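Local coordinates for protein AxyAgu115A (Amphibacillus xylanus NBRC 15112, PDB 6NPS) that is a family GH115 alpha-glucuronidase and probably removes glucuronic acid side groups from arabinoglucuronoxylan, at residues E248-R252 / F283-L288; Q493-F498 / A566-V571; K505-L509 / L551-L555; L597-E601 / S705-E709; K663-L667 / K762-G766. The protein carries 3 engineered substitutions. All coordinates share one frame; numbering follows the deposited sequence.

Interaction 1: E248-R252 / F283-L288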
# COMPACT_ATOMS: atom_id res chain seq x y z
N GLU A 248 -27.46 23.55 -26.56
CA GLU A 248 -27.59 24.96 -26.92
C GLU A 248 -28.54 25.12 -28.10
O GLU A 248 -28.12 25.57 -29.17
CB GLU A 248 -26.22 25.56 -27.21
CG GLU A 248 -25.25 25.54 -25.96
CD GLU A 248 -23.81 25.91 -26.34
OE1 GLU A 248 -23.21 25.22 -27.19
OE2 GLU A 248 -23.27 26.90 -25.79
N PRO A 249 -29.83 24.81 -27.93
CA PRO A 249 -30.77 24.90 -29.05
C PRO A 249 -31.17 26.32 -29.45
O PRO A 249 -31.09 27.28 -28.67
CB PRO A 249 -31.99 24.13 -28.55
CG PRO A 249 -31.91 24.22 -27.02
CD PRO A 249 -30.45 24.21 -26.72
N CYS A 250 -31.58 26.43 -30.72
CA CYS A 250 -32.23 27.61 -31.28
C CYS A 250 -31.33 28.83 -31.23
O CYS A 250 -31.78 29.94 -30.96
CB CYS A 250 -33.54 27.90 -30.54
SG CYS A 250 -34.79 26.75 -31.07
N LEU A 251 -30.04 28.61 -31.47
CA LEU A 251 -29.04 29.66 -31.69
C LEU A 251 -28.73 30.45 -30.41
O LEU A 251 -28.33 31.63 -30.46
CB LEU A 251 -29.44 30.59 -32.83
CG LEU A 251 -29.75 29.87 -34.15
CD1 LEU A 251 -30.22 30.87 -35.22
CD2 LEU A 251 -28.51 29.04 -34.66
N ARG A 252 -28.92 29.80 -29.27
CA ARG A 252 -28.65 30.36 -27.95
C ARG A 252 -27.49 29.61 -27.33
O ARG A 252 -27.64 28.43 -26.97
CB ARG A 252 -29.89 30.21 -27.07
CG ARG A 252 -31.03 31.15 -27.51
CD ARG A 252 -30.64 32.59 -27.29
NE ARG A 252 -31.84 33.41 -27.11
CZ ARG A 252 -31.84 34.72 -26.91
NH1 ARG A 252 -30.70 35.41 -26.86
NH2 ARG A 252 -33.00 35.36 -26.76
N PHE A 283 -37.62 32.86 -25.37
CA PHE A 283 -36.17 32.84 -25.40
C PHE A 283 -35.65 32.29 -26.73
O PHE A 283 -34.81 32.92 -27.38
CB PHE A 283 -35.66 32.03 -24.20
CG PHE A 283 -34.16 31.98 -24.08
CD1 PHE A 283 -33.41 33.13 -23.84
CD2 PHE A 283 -33.50 30.75 -24.14
CE1 PHE A 283 -31.99 33.04 -23.71
CE2 PHE A 283 -32.10 30.65 -24.03
CZ PHE A 283 -31.34 31.81 -23.80
N TRP A 284 -36.19 31.14 -27.18
CA TRP A 284 -35.79 30.53 -28.45
C TRP A 284 -36.21 31.39 -29.63
O TRP A 284 -35.47 31.51 -30.62
CB TRP A 284 -36.38 29.12 -28.55
CG TRP A 284 -35.73 28.14 -27.60
CD1 TRP A 284 -34.46 28.21 -27.10
CD2 TRP A 284 -36.31 26.94 -27.06
NE1 TRP A 284 -34.22 27.12 -26.27
CE2 TRP A 284 -35.34 26.33 -26.25
CE3 TRP A 284 -37.54 26.31 -27.22
CZ2 TRP A 284 -35.57 25.14 -25.56
CZ3 TRP A 284 -37.77 25.11 -26.54
CH2 TRP A 284 -36.79 24.55 -25.72
N GLU A 285 -37.40 31.99 -29.55
CA GLU A 285 -37.86 32.91 -30.59
C GLU A 285 -36.93 34.12 -30.75
O GLU A 285 -36.56 34.50 -31.87
CB GLU A 285 -39.28 33.40 -30.26
CG GLU A 285 -39.79 34.38 -31.28
CD GLU A 285 -41.08 35.10 -30.83
OE1 GLU A 285 -41.66 34.70 -29.80
OE2 GLU A 285 -41.48 36.06 -31.51
N ASP A 286 -36.56 34.78 -29.63
CA ASP A 286 -35.66 35.92 -29.75
C ASP A 286 -34.27 35.50 -30.22
O ASP A 286 -33.60 36.26 -30.94
CB ASP A 286 -35.61 36.66 -28.41
CG ASP A 286 -36.88 37.53 -28.19
OD1 ASP A 286 -37.79 37.43 -29.05
OD2 ASP A 286 -36.99 38.30 -27.20
N GLY A 287 -33.83 34.29 -29.87
CA GLY A 287 -32.57 33.79 -30.40
C GLY A 287 -32.62 33.58 -31.91
O GLY A 287 -31.66 33.92 -32.63
N LEU A 288 -33.71 33.01 -32.41
CA LEU A 288 -33.81 32.77 -33.84
C LEU A 288 -33.95 34.08 -34.61
O LEU A 288 -33.42 34.21 -35.73
CB LEU A 288 -35.01 31.85 -34.13
CG LEU A 288 -34.92 30.45 -33.52
CD1 LEU A 288 -36.30 29.79 -33.56
CD2 LEU A 288 -33.86 29.57 -34.23
O HOH W 1 -31.41 27.35 -25.88
O HOH W 2 -29.01 33.99 -31.34
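Arg252 and Phe283 form the tight heart of this buried contact in the TIM-barrel domain. The loop after barrel strand 241-242 makes a type I' turn from Pro249 to Arg252. It lies against helix 277-291, which leads towards the next barrel strand, 298-300. The Arg252 guanidinium lies flat on the Phe283 ring, with planes 9° apart and centres 4.2 Å apart. It is offset, so NE sits over the ring near CE1. A bend at chi2 (-66°) turns the chain there, and CD also makes a CH-pi contact with the same face. The other guanidinium face meets the Gly287 backbone. NE and NH2 both grip Phe283 O side-on. NH2 reaches it in the carbonyl plane, on a lone pair, while NE stands above that plane. The helical bond from Gly287 N makes three donors on this oxygen. NH1 has its own partner, a salt bridge to Glu256.

Cys250 packs beside Trp284, with CB 3.6 Å from CD1 and SG obliquely placed to the five-membered ring. The Leu251 and Leu288 side chains cross at about a right angle, with Leu251 CD1 4.0 Å from Leu288 CD2. The margins are looser. Asp286 is partly exposed, and its OD2 bonds Tyr267 rather than the nearby arginine. Water fills in elsewhere. One molecule donates to Leu251 O at 2.6 Å and also to Gly287 O. Another accepts from Trp284 NE1 at 2.8 Å, in the plane of the indole, and donates to Pro249 O at 2.8 Å.

Interaction 2: Q493-F498 / A566-V571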
# COMPACT_ATOMS: atom_id res chain seq x y z
N GLN A 493 4.91 20.59 -42.72
CA GLN A 493 5.43 21.52 -41.72
C GLN A 493 6.93 21.79 -41.85
O GLN A 493 7.38 22.87 -41.48
CB GLN A 493 5.16 21.02 -40.30
CG GLN A 493 3.83 20.39 -40.05
CD GLN A 493 2.68 21.13 -40.67
OE1 GLN A 493 2.68 22.37 -40.70
NE2 GLN A 493 1.70 20.39 -41.20
N PHE A 494 7.74 20.81 -42.29
CA PHE A 494 9.18 20.91 -42.10
C PHE A 494 9.99 20.80 -43.40
O PHE A 494 11.21 20.65 -43.34
CB PHE A 494 9.64 19.86 -41.10
CG PHE A 494 9.10 20.09 -39.73
CD1 PHE A 494 9.41 21.26 -39.04
CD2 PHE A 494 8.24 19.18 -39.13
CE1 PHE A 494 8.87 21.50 -37.76
CE2 PHE A 494 7.69 19.44 -37.84
CZ PHE A 494 8.01 20.60 -37.18
N ALA A 495 9.34 20.94 -44.56
CA ALA A 495 10.08 20.99 -45.82
C ALA A 495 11.13 22.09 -45.75
O ALA A 495 10.85 23.22 -45.35
CB ALA A 495 9.12 21.26 -46.98
N GLY A 496 12.37 21.74 -46.11
CA GLY A 496 13.43 22.72 -46.07
C GLY A 496 14.01 22.98 -44.70
O GLY A 496 15.07 23.62 -44.61
N VAL A 497 13.38 22.49 -43.64
CA VAL A 497 13.91 22.61 -42.29
C VAL A 497 14.79 21.41 -41.94
O VAL A 497 15.90 21.55 -41.43
CB VAL A 497 12.75 22.75 -41.29
CG1 VAL A 497 13.31 22.94 -39.90
CG2 VAL A 497 11.80 23.87 -41.69
N PHE A 498 14.25 20.23 -42.18
CA PHE A 498 14.85 18.97 -41.78
C PHE A 498 15.20 18.17 -43.03
O PHE A 498 14.46 18.21 -44.02
CB PHE A 498 13.86 18.20 -40.91
CG PHE A 498 13.69 18.76 -39.52
CD1 PHE A 498 14.81 19.19 -38.80
CD2 PHE A 498 12.44 18.82 -38.93
CE1 PHE A 498 14.66 19.69 -37.50
CE2 PHE A 498 12.29 19.29 -37.63
CZ PHE A 498 13.40 19.74 -36.91
N ALA A 566 8.03 26.35 -34.38
CA ALA A 566 7.19 25.29 -34.95
C ALA A 566 7.64 23.91 -34.50
O ALA A 566 6.82 23.08 -34.14
CB ALA A 566 7.20 25.39 -36.48
N TYR A 567 8.95 23.64 -34.51
CA TYR A 567 9.43 22.38 -33.95
C TYR A 567 8.96 22.21 -32.50
O TYR A 567 8.40 21.17 -32.11
CB TYR A 567 10.96 22.29 -34.05
CG TYR A 567 11.45 21.04 -33.36
CD1 TYR A 567 11.15 19.78 -33.87
CD2 TYR A 567 12.15 21.11 -32.17
CE1 TYR A 567 11.54 18.63 -33.23
CE2 TYR A 567 12.54 19.97 -31.52
CZ TYR A 567 12.24 18.75 -32.06
OH TYR A 567 12.63 17.62 -31.40
N PHE A 568 9.14 23.24 -31.69
CA PHE A 568 8.80 23.15 -30.27
C PHE A 568 7.30 22.92 -30.07
O PHE A 568 6.88 22.03 -29.32
CB PHE A 568 9.23 24.43 -29.55
CG PHE A 568 9.12 24.32 -28.06
CD1 PHE A 568 10.22 23.94 -27.30
CD2 PHE A 568 7.91 24.55 -27.41
CE1 PHE A 568 10.11 23.80 -25.91
CE2 PHE A 568 7.80 24.39 -26.04
CZ PHE A 568 8.91 24.03 -25.29
N ALA A 569 6.46 23.74 -30.71
CA ALA A 569 5.03 23.65 -30.46
C ALA A 569 4.41 22.40 -31.08
O ALA A 569 3.48 21.83 -30.51
CB ALA A 569 4.32 24.90 -31.00
N LEU A 570 4.93 21.92 -32.21
CA LEU A 570 4.32 20.80 -32.90
C LEU A 570 4.92 19.45 -32.51
O LEU A 570 4.24 18.42 -32.65
CB LEU A 570 4.44 20.98 -34.43
CG LEU A 570 3.63 22.17 -35.04
CD1 LEU A 570 3.83 22.32 -36.55
CD2 LEU A 570 2.13 22.09 -34.72
N VAL A 571 6.20 19.40 -32.14
CA VAL A 571 6.83 18.10 -31.95
C VAL A 571 7.43 18.00 -30.54
O VAL A 571 7.12 17.08 -29.78
CB VAL A 571 7.90 17.87 -33.03
CG1 VAL A 571 8.58 16.51 -32.81
CG2 VAL A 571 7.26 17.97 -34.42
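Phe494 O is gripped by two backbone N-H groups. Val497 N bonds it at 2.9 Å and Phe498 N at 3.3 Å. These bonds fold the chain back on itself as it leaves helix 482-494. The turn brings Phe498 against one face of the Phe494 ring, with Phe498 CE2 3.7 Å from that ring's plane and toward its rim. Gln493 CB covers the opposite face. Phe494 is thus flanked on both faces by its own segment and offers its rim to helix 564-596.

The rim meets backbone rather than another ring. Phe494 CE1 lies 3.9 Å from Tyr567 N, which sits in the ring plane. Ala566 O is also at this edge. Further round, Phe494 CE2 is 3.7 Å from Val571 CG2, which comes in obliquely.

The contact belongs to the helical region beyond the strands of the TIM barrel. Here the end of helix 482-494 meets the first turns of the long helix 564-596. That helix widens into a pi-type turn at 568-571. Tyr567 has CG anti to its own N (chi1 175°), which turns the ring towards Phe498. Phe498 CZ touches Tyr567 CD1 at 3.8 Å, and the two planes stand at 85°. The phenol oxygen goes on to bond Ala552 O of helix 537-558.

At the other end, the bent Gln493 chain crosses Leu570 at about a right angle. Gln493 CG touches Leu570 CD1 at 4.0 Å. The amide points elsewhere, and its OE1 is bonded to Ser137 OG.

Interaction 3: K505-L509 / L551-L555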
# COMPACT_ATOMS: atom_id res chain seq x y z
N LYS A 505 13.15 10.95 -38.09
CA LYS A 505 13.18 11.02 -36.64
C LYS A 505 11.92 11.71 -36.12
O LYS A 505 11.34 11.26 -35.12
CB LYS A 505 14.45 11.75 -36.19
CG LYS A 505 15.72 10.87 -36.38
CD LYS A 505 16.98 11.65 -36.04
CE LYS A 505 18.19 10.73 -36.22
NZ LYS A 505 19.42 11.43 -35.81
N VAL A 506 11.46 12.78 -36.79
CA VAL A 506 10.19 13.40 -36.41
C VAL A 506 9.06 12.38 -36.47
O VAL A 506 8.20 12.33 -35.59
CB VAL A 506 9.88 14.62 -37.29
CG1 VAL A 506 8.45 15.16 -36.96
CG2 VAL A 506 10.95 15.70 -37.07
N PHE A 507 9.06 11.53 -37.50
CA PHE A 507 8.03 10.49 -37.57
C PHE A 507 8.10 9.55 -36.36
O PHE A 507 7.07 9.24 -35.75
CB PHE A 507 8.16 9.69 -38.87
CG PHE A 507 7.21 8.54 -38.92
CD1 PHE A 507 5.85 8.75 -39.17
CD2 PHE A 507 7.63 7.25 -38.64
CE1 PHE A 507 4.95 7.70 -39.17
CE2 PHE A 507 6.74 6.19 -38.64
CZ PHE A 507 5.39 6.42 -38.91
N GLU A 508 9.31 9.09 -35.98
CA GLU A 508 9.43 8.28 -34.76
C GLU A 508 8.84 8.98 -33.54
O GLU A 508 8.24 8.32 -32.69
CB GLU A 508 10.89 7.95 -34.46
CG GLU A 508 11.56 7.03 -35.47
CD GLU A 508 12.98 6.66 -35.04
OE1 GLU A 508 13.14 5.99 -33.98
OE2 GLU A 508 13.94 7.04 -35.74
N LEU A 509 9.07 10.30 -33.40
CA LEU A 509 8.59 11.04 -32.23
C LEU A 509 7.07 11.10 -32.20
O LEU A 509 6.45 10.85 -31.16
CB LEU A 509 9.15 12.48 -32.22
CG LEU A 509 10.65 12.57 -32.00
CD1 LEU A 509 11.14 14.00 -32.09
CD2 LEU A 509 11.01 11.96 -30.64
N LEU A 551 16.02 11.51 -29.34
CA LEU A 551 15.79 12.09 -30.66
C LEU A 551 15.22 13.51 -30.55
O LEU A 551 15.60 14.40 -31.32
CB LEU A 551 14.81 11.23 -31.48
CG LEU A 551 15.17 9.80 -31.86
CD1 LEU A 551 14.04 9.17 -32.69
CD2 LEU A 551 16.52 9.76 -32.59
N ALA A 552 14.29 13.72 -29.62
CA ALA A 552 13.68 15.04 -29.49
C ALA A 552 14.73 16.08 -29.11
O ALA A 552 14.69 17.21 -29.60
CB ALA A 552 12.57 15.01 -28.43
N GLU A 553 15.71 15.69 -28.29
CA GLU A 553 16.77 16.64 -27.95
C GLU A 553 17.77 16.84 -29.09
O GLU A 553 18.33 17.94 -29.22
CB GLU A 553 17.49 16.21 -26.66
CG GLU A 553 16.59 16.38 -25.43
CD GLU A 553 16.72 17.77 -24.76
OE1 GLU A 553 16.98 18.77 -25.46
OE2 GLU A 553 16.53 17.85 -23.53
N GLU A 554 18.00 15.83 -29.93
CA GLU A 554 18.86 16.05 -31.08
C GLU A 554 18.25 17.09 -32.00
O GLU A 554 18.94 18.03 -32.43
CB GLU A 554 19.07 14.75 -31.86
CG GLU A 554 19.84 13.67 -31.16
CD GLU A 554 19.87 12.37 -31.97
OE1 GLU A 554 19.77 12.43 -33.22
OE2 GLU A 554 19.97 11.28 -31.35
N LEU A 555 16.96 16.95 -32.32
CA LEU A 555 16.36 17.91 -33.25
C LEU A 555 16.19 19.29 -32.63
O LEU A 555 16.22 20.29 -33.34
CB LEU A 555 15.02 17.37 -33.77
CG LEU A 555 15.11 16.02 -34.48
CD1 LEU A 555 13.75 15.52 -34.88
CD2 LEU A 555 16.01 16.12 -35.71
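Lys505 stretches across the side chain of Leu551 at about a right angle. Its chain is extended beyond CG, with chi2 to chi4 all near 180°. CG and CD pass the Leu551 CD2 methyl, with CD at 4.0 Å. The extended shape carries NZ on to Glu554, where it forms a salt bridge with OE1 at 2.8 Å. NZ comes nearly in line with the C-O bond of the carboxylate. A second ion pair, to Glu501, is long and weak.

Glu508 also crosses Leu551 at about a right angle. Its carboxylate lies against the other methyl, with OE1 3.5 Å from Leu551 CD1. That oxygen is bonded to His547 NE2.

Lys505, Glu508 and Glu554 line the partly exposed edge of a helix pair. Segments 505-509 and 551-555, of helices 500-519 and 537-558, run roughly antiparallel, their axes at 137° and 10.0 Å apart at closest. Across the inner side they meet through aliphatic groups. Leu509 CD1 meets Ala552 CA at 3.8 Å, and Leu509 CD2 meets Leu551 CB at 4.0 Å. Leu555 comes obliquely at Val506, its CD1 3.6 Å from Val506 CG2. Tyr567 and Val571 of helix 564-596 lie against Leu555 and Leu509, respectively.

Interaction 4: L597-E601 / S705-E709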
# COMPACT_ATOMS: atom_id res chain seq x y z
N LEU A 597 11.67 -3.70 -0.79
CA LEU A 597 12.67 -4.72 -0.56
C LEU A 597 13.91 -4.18 0.17
O LEU A 597 14.89 -4.92 0.31
CB LEU A 597 13.10 -5.35 -1.92
CG LEU A 597 11.95 -5.92 -2.76
CD1 LEU A 597 12.34 -6.18 -4.24
CD2 LEU A 597 11.42 -7.18 -2.10
N ASN A 598 13.85 -2.94 0.65
CA ASN A 598 14.95 -2.26 1.36
C ASN A 598 16.20 -2.18 0.46
O ASN A 598 17.33 -2.32 0.95
CB ASN A 598 15.32 -2.95 2.67
CG ASN A 598 15.82 -1.97 3.79
OD1 ASN A 598 15.01 -1.62 4.63
ND2 ASN A 598 17.09 -1.56 3.80
N LEU A 599 16.01 -2.06 -0.84
CA LEU A 599 17.15 -1.98 -1.77
C LEU A 599 17.67 -0.55 -1.82
O LEU A 599 16.91 0.38 -2.06
CB LEU A 599 16.73 -2.41 -3.18
CG LEU A 599 16.30 -3.86 -3.34
CD1 LEU A 599 16.14 -4.13 -4.81
CD2 LEU A 599 17.31 -4.83 -2.71
N ILE A 600 18.97 -0.37 -1.63
CA ILE A 600 19.56 0.97 -1.62
C ILE A 600 19.31 1.69 -2.93
O ILE A 600 19.15 2.92 -2.95
CB ILE A 600 21.07 0.92 -1.33
CG1 ILE A 600 21.40 -0.01 -0.15
CG2 ILE A 600 21.63 2.31 -1.09
CD1 ILE A 600 20.87 0.50 1.17
N GLU A 601 19.23 0.96 -4.04
CA GLU A 601 19.01 1.57 -5.35
C GLU A 601 17.68 2.30 -5.44
O GLU A 601 17.50 3.13 -6.35
CB GLU A 601 19.08 0.51 -6.44
CG GLU A 601 17.86 -0.39 -6.52
CD GLU A 601 18.04 -1.55 -7.51
OE1 GLU A 601 18.93 -2.41 -7.28
OE2 GLU A 601 17.28 -1.59 -8.52
N SER A 705 21.62 -7.27 -5.56
CA SER A 705 21.39 -5.92 -5.09
C SER A 705 21.72 -5.78 -3.62
O SER A 705 21.37 -6.64 -2.80
CB SER A 705 19.93 -5.47 -5.27
OG SER A 705 19.57 -5.57 -6.62
N SER A 706 22.30 -4.62 -3.28
CA SER A 706 22.59 -4.24 -1.90
C SER A 706 21.34 -3.84 -1.12
O SER A 706 20.49 -3.07 -1.61
CB SER A 706 23.55 -3.05 -1.87
OG SER A 706 24.79 -3.36 -2.46
N VAL A 707 21.27 -4.29 0.13
CA VAL A 707 20.31 -3.77 1.10
C VAL A 707 20.99 -3.05 2.23
O VAL A 707 20.30 -2.43 3.04
CB VAL A 707 19.41 -4.88 1.67
CG1 VAL A 707 18.60 -5.52 0.56
CG2 VAL A 707 20.25 -5.91 2.38
N SER A 708 22.31 -3.15 2.34
CA SER A 708 23.08 -2.47 3.37
C SER A 708 24.13 -1.56 2.73
O SER A 708 24.36 -1.61 1.51
CB SER A 708 23.77 -3.48 4.28
OG SER A 708 24.91 -3.93 3.56
N GLU A 709 24.80 -0.76 3.55
CA GLU A 709 25.92 0.04 3.09
C GLU A 709 27.27 -0.63 3.37
O GLU A 709 28.30 0.04 3.34
CB GLU A 709 25.87 1.44 3.70
CG GLU A 709 25.21 2.43 2.76
CD GLU A 709 24.84 3.75 3.41
OE1 GLU A 709 24.11 4.54 2.77
OE2 GLU A 709 25.27 3.99 4.57
O HOH W 3 20.42 -1.83 -4.13
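With chi1 at -65°, Leu599 has CG opposite its carbonyl carbon, and its two methyls turn back towards strand 700-706. CD2 lies 3.6 Å from Val707 CG1 and also touches Ser705 CB. In Ile600, chi1 of -46° sets CG1 beside the backbone N and chi2 of -67° folds CD1 over. This lays CD1 against the Val707 carbonyl, 3.5 Å from its oxygen.

The backbones join through Ser706 O. It accepts from Ile600 N at 3.1 Å in a nearly straight bond, with the donor tilted from the carbonyl plane. A water donates to the same oxygen at 2.8 Å and accepts from Glu601 N. Leu599 CA adds a CA-H...O contact to Ser706 O.

The loop is the joint between helices 564-596 and 601-629. Asn598, with positive phi, is the C-prime residue of the Schellman motif ending the first helix. The loop rests on the end of a strand in the beta domain that follows.

Asn598 ND2 reaches Val707 O only weakly, at 3.4 Å. It has a further bond to Leu659 O, and its OD1 bonds Asn652 N of the second subunit. Asn598 O is buried with no conventional partner; it has a CA-H...O contact from Val707 CA at 3.3 Å. Near the other end of the contact, Glu601 OE1 comes 3.3 Å from Ser705 OG. A glycerol, probably from the crystallisation liquor, lies beside the Glu601 side chain.

Interaction 5: K663-L667 / K762-G766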
# COMPACT_ATOMS: atom_id res chain seq x y z
N LYS A 663 23.18 -5.97 8.43
CA LYS A 663 24.06 -7.06 7.97
C LYS A 663 24.33 -6.95 6.48
O LYS A 663 23.51 -6.42 5.73
CB LYS A 663 23.43 -8.41 8.26
CG LYS A 663 23.54 -8.86 9.71
CD LYS A 663 22.93 -10.23 9.92
CE LYS A 663 22.77 -10.55 11.42
NZ LYS A 663 22.92 -9.34 12.30
N PRO A 664 25.50 -7.47 5.99
CA PRO A 664 25.84 -7.37 4.55
C PRO A 664 25.08 -8.38 3.70
O PRO A 664 25.60 -9.38 3.16
CB PRO A 664 27.36 -7.62 4.55
CG PRO A 664 27.58 -8.49 5.69
CD PRO A 664 26.61 -8.03 6.77
N ARG A 665 23.80 -8.11 3.56
CA ARG A 665 22.89 -8.98 2.86
C ARG A 665 22.78 -8.55 1.40
O ARG A 665 22.99 -7.37 1.05
CB ARG A 665 21.49 -8.93 3.53
CG ARG A 665 21.45 -9.38 4.95
CD ARG A 665 20.30 -8.69 5.81
NE ARG A 665 19.08 -8.49 5.02
CZ ARG A 665 17.99 -7.87 5.48
NH1 ARG A 665 18.02 -7.39 6.73
NH2 ARG A 665 16.91 -7.70 4.68
N LEU A 666 22.42 -9.52 0.56
CA LEU A 666 22.29 -9.30 -0.86
C LEU A 666 21.01 -9.95 -1.34
O LEU A 666 20.73 -11.12 -1.03
CB LEU A 666 23.50 -9.94 -1.60
CG LEU A 666 24.84 -9.23 -1.42
CD1 LEU A 666 25.94 -10.06 -2.19
CD2 LEU A 666 24.78 -7.80 -1.95
N LEU A 667 20.25 -9.23 -2.14
CA LEU A 667 19.03 -9.76 -2.70
C LEU A 667 19.32 -10.27 -4.11
O LEU A 667 19.87 -9.53 -4.93
CB LEU A 667 17.95 -8.67 -2.71
CG LEU A 667 16.64 -9.19 -3.29
CD1 LEU A 667 15.99 -10.12 -2.24
CD2 LEU A 667 15.71 -8.03 -3.65
N LYS A 762 26.31 -17.57 -3.80
CA LYS A 762 26.63 -17.50 -2.38
C LYS A 762 26.83 -16.05 -1.98
O LYS A 762 27.53 -15.29 -2.68
CB LYS A 762 27.84 -18.37 -2.04
CG LYS A 762 27.41 -19.82 -1.95
CD LYS A 762 28.41 -20.72 -1.25
CE LYS A 762 29.83 -20.37 -1.62
NZ LYS A 762 30.39 -21.23 -2.71
N THR A 763 26.18 -15.65 -0.89
CA THR A 763 26.23 -14.29 -0.36
C THR A 763 26.72 -14.36 1.08
O THR A 763 26.83 -15.45 1.64
CB THR A 763 24.86 -13.62 -0.42
OG1 THR A 763 24.05 -14.16 0.63
CG2 THR A 763 24.17 -13.84 -1.79
N PRO A 764 27.03 -13.22 1.71
CA PRO A 764 27.56 -13.28 3.09
C PRO A 764 26.63 -13.93 4.08
O PRO A 764 27.11 -14.41 5.12
CB PRO A 764 27.82 -11.81 3.43
CG PRO A 764 28.19 -11.21 2.08
CD PRO A 764 27.22 -11.88 1.13
N VAL A 765 25.33 -14.04 3.79
CA VAL A 765 24.39 -14.56 4.77
C VAL A 765 23.68 -15.82 4.31
O VAL A 765 22.90 -16.39 5.09
CB VAL A 765 23.37 -13.47 5.16
CG1 VAL A 765 24.13 -12.20 5.57
CG2 VAL A 765 22.44 -13.19 4.00
N GLY A 766 23.93 -16.31 3.10
CA GLY A 766 23.22 -17.50 2.66
C GLY A 766 23.53 -17.91 1.23
O GLY A 766 24.60 -17.58 0.72
O HOH W 4 21.80 -12.83 0.98
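Leu666 and Pro664 pack against the tip of a beta hairpin. The hairpin joins strands 754-763 and 766-775 through Pro764 and Val765. Strand 666-670 belongs to a different sheet, so the contact ties two sheets of the beta domain together, at the start of one strand and the turn of a hairpin.

The direct contacts are apolar. Leu666 and Thr763 slide past each other in opposite directions, with Leu666 CB 4.0 Å from Thr763 CG2. Leu666 crosses Pro764 at about a right angle, with Leu666 CD1 4.0 Å from Pro764 CD. The two proline rings meet obliquely through Pro664 CG and Pro764 CB. Further out, Arg665 offers only its aliphatic part, with CG 3.9 Å from Val765 CG1. Its polar end turns away to a salt bridge with Glu678, and NH2 bonds Asn650 O of the second subunit. Ala712 of strand 712-718 packs against both prolines and Leu666.

Backbone bonds shape each segment. Pro664 is the centre of an inverse gamma turn, closed by Arg665 N to Lys663 O at 2.8 Å. The hairpin is closed by Thr763 N to Gly766 O, with a weak return bond. Thr763 OG1 also takes weak bonds from Val765 N and Gly766 N. Thr763 chi1 of 75° sets OG1 between the backbone N and the carbonyl carbon, facing these N-H groups of the turn.

Water makes the polar bridge between the segments. One molecule accepts from Thr763 OG1 at 2.6 Å and donates to Leu666 O at 2.8 Å.

Pro664 O is buried without a polar partner; Pro764 CB lies 3.3 Å from it and CG 3.4 Å.

From the N terminus, interaction 1 comes first. It closes a loop of 30 residues within the TIM barrel and is complete before the others open. Interaction 2 then closes a longer, largely helical excursion between helices 482-494 and 564-596. Interaction 3 falls wholly within that excursion and pairs the two helices between them. Their centres are 11 Å apart, and they touch through Tyr567, Leu509 and Phe498. Helix 564-596 leads away to interaction 4, where the loop after it meets the beta domain. Interactions 4 and 5 cross, because their segments alternate along the chain. Neighbouring strands 666-670 and 700-706 link them, and both touch the second subunit. Interaction 1 lies about 78 Å from interaction 5, centre to centre.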